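Local atomic coordinates of d-3-phosphoglycerate dehydrogenase oxidoreductase protein (Ralstonia solanacearum, PDB entry 3GG9), a protein that probably acts as an NAD-dependent D-3-phosphoglycerate dehydrogenase, oxidising the hydroxyl group of 3-phosphoglycerate as a member of the D-isomer specific 2-hydroxyacid dehydrogenase family. Residues 6-11 with 50-55; 61-66 with 88-93; 98-103 with 329-334. All blocks are in the same frame, centred on the assembly; numbering follows the deposited sequence.

All three contacts belong to the domain built on the five-stranded parallel sheet, separate from the seven-stranded sheet that carries the family's NAD-binding fold. They follow one another along the chain. Contact 1 pairs the strands 4-7 and 51-54 inside the sheet; contact 2 joins the starts of helices 63-66 and 91-97; contact 3 covers the outer edge of strand 100-102 with residues 329-334. Their centres lie about 13 to 16 Å apart. L54 of contact 1 packs on V61 and I89 of contact 2, and L91 and I89 touch V101 of contact 3, so contact 2 bridges the other two. Contact 3 joins residues 226 positions apart, returning the C-terminal end to this first domain.

Contact 1 (6-11 with 50-55); sequences AVLDDY and EALVLI. Unlike the reference sequence in segment 50-55: L52 (reference Ile).
The carbonyl oxygen A6 O takes two donors from the neighbouring strand: the amide V53 N at 2.7 Å, almost straight, and the weaker CA-H of L52. A6 N binds A51 O at 3.0 Å, and L8 N binds V53 O, completing the staggered bonds of a parallel pair. The two directions differ by 12°. Small and beta-branched residues suit such a buried interior. V7 and V53 lie side by side on one face, and A6 and L52 share the other, where L52 CD1 rests 3.8 Å from A6 CB. L8 continues that apolar surface, with CD1 3.8 Å from L54 CD2.

Past the paired residues I55 reaches across to the turn. Its CG1 stands beside the backbone N (chi1 -52°) and the chain then runs extended, which carries CD1 to 3.2 Å from L8 O, a tight fit, and on to D10 CB. The chain turns at D9, and a water links the two segments, donating to D9 OD2 and accepting from I55 N, each at 2.8 Å. With two oxygens each, D9 serves T59 and the water through OD2 and T35 through OD1, while D10 receives the amides of A14 and V15.

Strand 28-31 flanks 4-7 on its other edge, and 74-77 lies beyond 51-54; helix 306-324 covers V53 and I55 through F313, F317 and I320.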
# COMPACT_ATOMS: atom_id res chain seq x y z
N ALA A 6 7.21 -31.83 -13.52
CA ALA A 6 7.26 -31.24 -12.20
C ALA A 6 7.36 -29.72 -12.27
O ALA A 6 8.08 -29.17 -13.11
CB ALA A 6 8.41 -31.81 -11.40
N VAL A 7 6.61 -29.07 -11.38
CA VAL A 7 6.68 -27.63 -11.18
C VAL A 7 7.26 -27.42 -9.78
O VAL A 7 6.73 -27.94 -8.79
CB VAL A 7 5.29 -26.95 -11.21
CG1 VAL A 7 5.45 -25.44 -11.11
CG2 VAL A 7 4.48 -27.34 -12.46
N LEU A 8 8.34 -26.65 -9.70
CA LEU A 8 9.04 -26.43 -8.44
C LEU A 8 8.62 -25.13 -7.75
O LEU A 8 8.16 -24.20 -8.41
CB LEU A 8 10.54 -26.37 -8.74
CG LEU A 8 11.20 -27.65 -9.27
CD1 LEU A 8 12.70 -27.43 -9.35
CD2 LEU A 8 10.90 -28.83 -8.33
N ASP A 9 8.79 -25.08 -6.42
CA ASP A 9 8.80 -23.84 -5.62
C ASP A 9 7.50 -23.02 -5.62
O ASP A 9 7.54 -21.79 -5.64
CB ASP A 9 9.95 -22.91 -6.03
CG ASP A 9 11.27 -23.64 -6.16
OD1 ASP A 9 11.67 -24.32 -5.21
OD2 ASP A 9 11.91 -23.50 -7.22
N ASP A 10 6.36 -23.70 -5.59
CA ASP A 10 5.05 -23.01 -5.62
C ASP A 10 4.45 -22.96 -4.21
O ASP A 10 3.61 -23.79 -3.85
CB ASP A 10 4.12 -23.72 -6.61
CG ASP A 10 2.72 -23.11 -6.66
OD1 ASP A 10 2.52 -21.94 -6.27
OD2 ASP A 10 1.80 -23.84 -7.10
N TYR A 11 4.88 -21.96 -3.44
CA TYR A 11 4.68 -21.95 -1.98
C TYR A 11 3.22 -21.96 -1.57
O TYR A 11 2.85 -22.61 -0.61
CB TYR A 11 5.45 -20.80 -1.28
CG TYR A 11 6.90 -20.75 -1.70
CD1 TYR A 11 7.84 -21.59 -1.12
CD2 TYR A 11 7.34 -19.86 -2.68
CE1 TYR A 11 9.16 -21.56 -1.52
CE2 TYR A 11 8.65 -19.81 -3.08
CZ TYR A 11 9.57 -20.67 -2.49
OH TYR A 11 10.88 -20.65 -2.89
N GLU A 50 10.58 -35.80 -16.88
CA GLU A 50 11.11 -35.52 -18.19
C GLU A 50 11.01 -34.04 -18.49
O GLU A 50 11.78 -33.52 -19.31
CB GLU A 50 10.35 -36.34 -19.23
CG GLU A 50 10.28 -37.83 -18.90
CD GLU A 50 9.10 -38.50 -19.56
OE1 GLU A 50 9.15 -38.75 -20.78
OE2 GLU A 50 8.11 -38.79 -18.84
N ALA A 51 10.06 -33.35 -17.86
CA ALA A 51 9.90 -31.90 -18.07
C ALA A 51 9.79 -31.15 -16.76
O ALA A 51 9.00 -31.50 -15.89
CB ALA A 51 8.71 -31.58 -18.98
N LEU A 52 10.58 -30.09 -16.64
CA LEU A 52 10.65 -29.34 -15.40
C LEU A 52 10.18 -27.93 -15.70
O LEU A 52 10.69 -27.30 -16.62
CB LEU A 52 12.09 -29.34 -14.89
CG LEU A 52 12.44 -29.14 -13.43
CD1 LEU A 52 11.63 -30.02 -12.50
CD2 LEU A 52 13.92 -29.42 -13.29
N VAL A 53 9.19 -27.46 -14.94
CA VAL A 53 8.77 -26.07 -15.02
C VAL A 53 9.36 -25.30 -13.83
O VAL A 53 9.14 -25.66 -12.67
CB VAL A 53 7.24 -25.92 -15.07
CG1 VAL A 53 6.84 -24.41 -15.15
CG2 VAL A 53 6.68 -26.69 -16.26
N LEU A 54 10.11 -24.25 -14.16
CA LEU A 54 10.73 -23.39 -13.15
C LEU A 54 9.96 -22.08 -13.02
O LEU A 54 9.54 -21.49 -14.02
CB LEU A 54 12.19 -23.10 -13.52
CG LEU A 54 13.18 -24.27 -13.62
CD1 LEU A 54 14.58 -23.77 -13.94
CD2 LEU A 54 13.19 -25.08 -12.32
N ILE A 55 9.79 -21.65 -11.78
CA ILE A 55 9.17 -20.37 -11.44
C ILE A 55 10.26 -19.33 -11.27
O ILE A 55 10.95 -19.30 -10.25
CB ILE A 55 8.27 -20.46 -10.18
CG1 ILE A 55 7.27 -21.61 -10.32
CG2 ILE A 55 7.58 -19.11 -9.90
CD1 ILE A 55 6.28 -21.74 -9.16
O HOH W 1 11.55 -22.75 -9.87

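Contact 2 (61-66 with 88-93); sequences VTRQLL and HIDLEA
V61 has both of its backbone groups bonded to the residues flanking I89: V61 N donates to H88 O at 2.7 Å, and V61 O accepts from D90 N at 3.0 Å. This single bridge brings two helix starts together, each with its own N-cap. T62 OG1 accepts from L65 N at 3.1 Å, and D90 OD1 takes A93 N, which approaches from above the carboxylate plane. Short-chained threonine and aspartate suit these positions because their oxygens can fold back onto first-turn amides lacking a full helical partner. The other carboxylate oxygen, D90 OD2, receives a water at 2.6 Å, and the same water accepts from R63 N, satisfying another first-turn amide.

R63 sets one guanidinium face over A93, with A93 CB 3.6 Å from R63 CZ; CG anti to the backbone N (chi1 -171°) and a bend at chi3 lay it there, while its charge goes to D96 in a salt bridge. Alanine is small enough to be sandwiched between this group and L66 CD1, 3.8 Å from A93 CB. V61 and I89 both pack on L54 of the sheet. Helices 63-66 and 91-97 connect successive beta-alpha-beta units, as in this family's flavodoxin-like domain.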
# COMPACT_ATOMS: atom_id res chain seq x y z
N VAL A 61 19.71 -24.20 -11.83
CA VAL A 61 20.01 -25.47 -12.48
C VAL A 61 21.49 -25.50 -12.85
O VAL A 61 21.94 -24.80 -13.76
CB VAL A 61 19.07 -25.72 -13.69
CG1 VAL A 61 19.54 -26.91 -14.53
CG2 VAL A 61 17.64 -25.96 -13.20
N THR A 62 22.23 -26.31 -12.09
CA THR A 62 23.68 -26.46 -12.23
C THR A 62 24.03 -27.70 -13.07
O THR A 62 23.20 -28.60 -13.23
CB THR A 62 24.33 -26.61 -10.85
OG1 THR A 62 23.86 -27.81 -10.23
CG2 THR A 62 24.01 -25.41 -9.93
N ARG A 63 25.26 -27.74 -13.60
CA ARG A 63 25.82 -28.95 -14.23
C ARG A 63 25.77 -30.15 -13.29
O ARG A 63 25.44 -31.26 -13.73
CB ARG A 63 27.26 -28.71 -14.70
CG ARG A 63 27.84 -29.84 -15.58
CD ARG A 63 29.23 -29.53 -16.15
NE ARG A 63 29.21 -28.56 -17.24
CZ ARG A 63 29.01 -28.85 -18.53
NH1 ARG A 63 29.01 -27.88 -19.43
NH2 ARG A 63 28.81 -30.11 -18.93
N GLN A 64 26.07 -29.92 -12.01
CA GLN A 64 26.07 -30.99 -11.02
C GLN A 64 24.68 -31.58 -10.79
O GLN A 64 24.55 -32.76 -10.45
CB GLN A 64 26.72 -30.54 -9.69
CG GLN A 64 26.96 -29.03 -9.53
CD GLN A 64 28.16 -28.51 -10.32
OE1 GLN A 64 28.06 -27.51 -11.03
NE2 GLN A 64 29.29 -29.19 -10.19
N LEU A 65 23.65 -30.76 -10.98
CA LEU A 65 22.28 -31.24 -10.91
C LEU A 65 21.96 -32.05 -12.17
O LEU A 65 21.44 -33.16 -12.06
CB LEU A 65 21.30 -30.09 -10.73
CG LEU A 65 19.82 -30.48 -10.68
CD1 LEU A 65 19.49 -31.30 -9.42
CD2 LEU A 65 18.94 -29.22 -10.81
N LEU A 66 22.30 -31.50 -13.33
CA LEU A 66 22.04 -32.17 -14.61
C LEU A 66 22.73 -33.54 -14.74
O LEU A 66 22.20 -34.44 -15.40
CB LEU A 66 22.40 -31.26 -15.78
CG LEU A 66 21.55 -29.98 -15.87
CD1 LEU A 66 22.24 -28.93 -16.70
CD2 LEU A 66 20.14 -30.26 -16.40
N HIS A 88 20.56 -18.26 -13.69
CA HIS A 88 20.18 -19.38 -12.82
C HIS A 88 20.12 -20.73 -13.56
O HIS A 88 19.95 -21.77 -12.94
CB HIS A 88 18.89 -19.07 -12.06
CG HIS A 88 17.65 -19.27 -12.86
ND1 HIS A 88 16.81 -20.34 -12.67
CD2 HIS A 88 17.11 -18.54 -13.87
CE1 HIS A 88 15.81 -20.26 -13.52
NE2 HIS A 88 15.96 -19.18 -14.26
N ILE A 89 20.27 -20.71 -14.89
CA ILE A 89 20.37 -21.96 -15.65
C ILE A 89 21.69 -22.04 -16.43
O ILE A 89 21.99 -21.17 -17.25
CB ILE A 89 19.16 -22.21 -16.61
CG1 ILE A 89 17.83 -22.13 -15.86
CG2 ILE A 89 19.28 -23.59 -17.28
CD1 ILE A 89 16.64 -22.06 -16.80
N ASP A 90 22.47 -23.09 -16.17
CA ASP A 90 23.70 -23.36 -16.95
C ASP A 90 23.31 -23.90 -18.33
O ASP A 90 23.07 -25.10 -18.50
CB ASP A 90 24.59 -24.34 -16.18
CG ASP A 90 26.00 -24.47 -16.77
OD1 ASP A 90 26.25 -24.10 -17.94
OD2 ASP A 90 26.88 -24.96 -16.04
N LEU A 91 23.22 -22.99 -19.31
CA LEU A 91 22.70 -23.31 -20.63
C LEU A 91 23.62 -24.23 -21.42
O LEU A 91 23.15 -25.10 -22.17
CB LEU A 91 22.43 -22.02 -21.43
CG LEU A 91 21.35 -21.12 -20.85
CD1 LEU A 91 21.12 -19.90 -21.74
CD2 LEU A 91 20.06 -21.89 -20.65
N GLU A 92 24.93 -24.03 -21.25
CA GLU A 92 25.95 -24.86 -21.89
C GLU A 92 25.89 -26.30 -21.37
O GLU A 92 26.00 -27.24 -22.17
CB GLU A 92 27.35 -24.26 -21.72
CG GLU A 92 27.76 -23.27 -22.82
CD GLU A 92 26.72 -22.19 -23.08
OE1 GLU A 92 26.34 -21.48 -22.12
OE2 GLU A 92 26.29 -22.05 -24.24
N ALA A 93 25.72 -26.46 -20.06
CA ALA A 93 25.55 -27.79 -19.48
C ALA A 93 24.27 -28.48 -19.97
O ALA A 93 24.27 -29.69 -20.18
CB ALA A 93 25.59 -27.75 -17.97
O HOH W 2 26.79 -25.33 -13.46

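Contact 3 (98-103 with 329-334); sequences GVVVLE and DSVANP
V331 spreads its two methyls over two residues of strand 100-102: CG1 meets V100 CB at 4.0 Å, and CG2 meets L102 CD2 at 3.8 Å. Branching at CB lets one short side chain reach both. On V101 the partner is A332, whose methyl is small enough to leave its backbone amide close to the strand. S330 adds a hydroxyl laid against the aliphatic part of L102; OG sits between backbone N and carbonyl carbon (chi1 69°), which turns it onto L102 CB at 3.8 Å.

Strand 100-102 is the outermost of its parallel sheet within the chain. One edge bonds to strand 74-77, while the other takes the returning C-terminal segment, which in this family comes back to the first domain after the nucleotide-binding one. L102 and V331 form a single backbone bridge: A332 N donates to V101 O at 2.7 Å, and E103 N to S330 O at 2.8 Å.

Farther along, the N333 amide does the work of a peptide group. OD1 accepts from V101 N at 2.9 Å (176° at the hydrogen), and ND2 donates to V99 O at 3.0 Å, with that oxygen close to the amide plane; ND2 also bonds T95 OG1. Asparagine, carrying donor and acceptor together, fits both. At the opposite end E103 runs on in an extended chain, its OE1 held by V81 N, and OE2 by R83 and a water.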
# COMPACT_ATOMS: atom_id res chain seq x y z
N GLY A 98 21.78 -32.31 -24.07
CA GLY A 98 20.66 -32.27 -25.01
C GLY A 98 19.34 -32.00 -24.31
O GLY A 98 18.30 -32.54 -24.68
N VAL A 99 19.39 -31.17 -23.26
CA VAL A 99 18.21 -30.70 -22.53
C VAL A 99 17.83 -29.34 -23.10
O VAL A 99 18.63 -28.40 -23.02
CB VAL A 99 18.48 -30.60 -21.01
CG1 VAL A 99 17.33 -29.89 -20.28
CG2 VAL A 99 18.71 -31.98 -20.43
N VAL A 100 16.64 -29.23 -23.70
CA VAL A 100 16.21 -27.94 -24.25
C VAL A 100 15.65 -27.03 -23.17
O VAL A 100 14.89 -27.46 -22.30
CB VAL A 100 15.24 -28.04 -25.48
CG1 VAL A 100 15.96 -28.65 -26.67
CG2 VAL A 100 13.98 -28.80 -25.15
N VAL A 101 16.05 -25.76 -23.21
CA VAL A 101 15.53 -24.76 -22.29
C VAL A 101 14.55 -23.90 -23.05
O VAL A 101 14.89 -23.28 -24.07
CB VAL A 101 16.65 -23.93 -21.64
CG1 VAL A 101 16.06 -22.79 -20.80
CG2 VAL A 101 17.53 -24.84 -20.77
N LEU A 102 13.31 -23.87 -22.57
CA LEU A 102 12.25 -23.13 -23.24
C LEU A 102 12.07 -21.78 -22.55
O LEU A 102 12.09 -21.71 -21.33
CB LEU A 102 10.94 -23.92 -23.25
CG LEU A 102 11.04 -25.39 -23.68
CD1 LEU A 102 9.67 -26.00 -23.84
CD2 LEU A 102 11.83 -25.57 -24.96
N GLU A 103 11.93 -20.73 -23.34
CA GLU A 103 11.90 -19.37 -22.81
C GLU A 103 10.49 -18.84 -22.89
O GLU A 103 9.83 -18.95 -23.93
CB GLU A 103 12.85 -18.45 -23.59
CG GLU A 103 12.85 -16.99 -23.12
CD GLU A 103 14.04 -16.20 -23.60
OE1 GLU A 103 14.54 -15.35 -22.82
OE2 GLU A 103 14.49 -16.42 -24.75
N ASP A 329 10.39 -22.90 -31.62
CA ASP A 329 10.64 -21.45 -31.53
C ASP A 329 11.02 -20.94 -30.14
O ASP A 329 11.78 -19.99 -30.02
CB ASP A 329 9.44 -20.66 -32.04
CG ASP A 329 9.16 -20.89 -33.52
OD1 ASP A 329 10.01 -21.49 -34.21
OD2 ASP A 329 8.08 -20.48 -33.99
N SER A 330 10.50 -21.58 -29.09
CA SER A 330 10.78 -21.11 -27.73
C SER A 330 12.09 -21.63 -27.15
O SER A 330 12.42 -21.30 -26.00
CB SER A 330 9.63 -21.46 -26.81
OG SER A 330 9.57 -22.86 -26.62
N VAL A 331 12.83 -22.43 -27.92
CA VAL A 331 14.11 -22.99 -27.44
C VAL A 331 15.17 -21.90 -27.33
O VAL A 331 15.45 -21.21 -28.30
CB VAL A 331 14.62 -24.22 -28.29
CG1 VAL A 331 15.90 -24.81 -27.68
CG2 VAL A 331 13.56 -25.30 -28.34
N ALA A 332 15.71 -21.74 -26.12
CA ALA A 332 16.76 -20.78 -25.83
C ALA A 332 18.10 -21.24 -26.40
O ALA A 332 18.85 -20.43 -26.93
CB ALA A 332 16.89 -20.56 -24.32
N ASN A 333 18.35 -22.55 -26.30
CA ASN A 333 19.62 -23.16 -26.69
C ASN A 333 19.47 -24.15 -27.87
O ASN A 333 19.57 -25.36 -27.68
CB ASN A 333 20.24 -23.86 -25.46
CG ASN A 333 19.35 -24.97 -24.88
OD1 ASN A 333 18.13 -24.98 -25.09
ND2 ASN A 333 19.96 -25.92 -24.17
N PRO A 334 19.21 -23.64 -29.09
CA PRO A 334 18.76 -24.56 -30.15
C PRO A 334 19.80 -25.62 -30.56
O PRO A 334 19.43 -26.64 -31.14
CB PRO A 334 18.45 -23.62 -31.33
CG PRO A 334 18.37 -22.25 -30.74
CD PRO A 334 19.34 -22.26 -29.60
O HOH W 3 14.29 -18.36 -26.73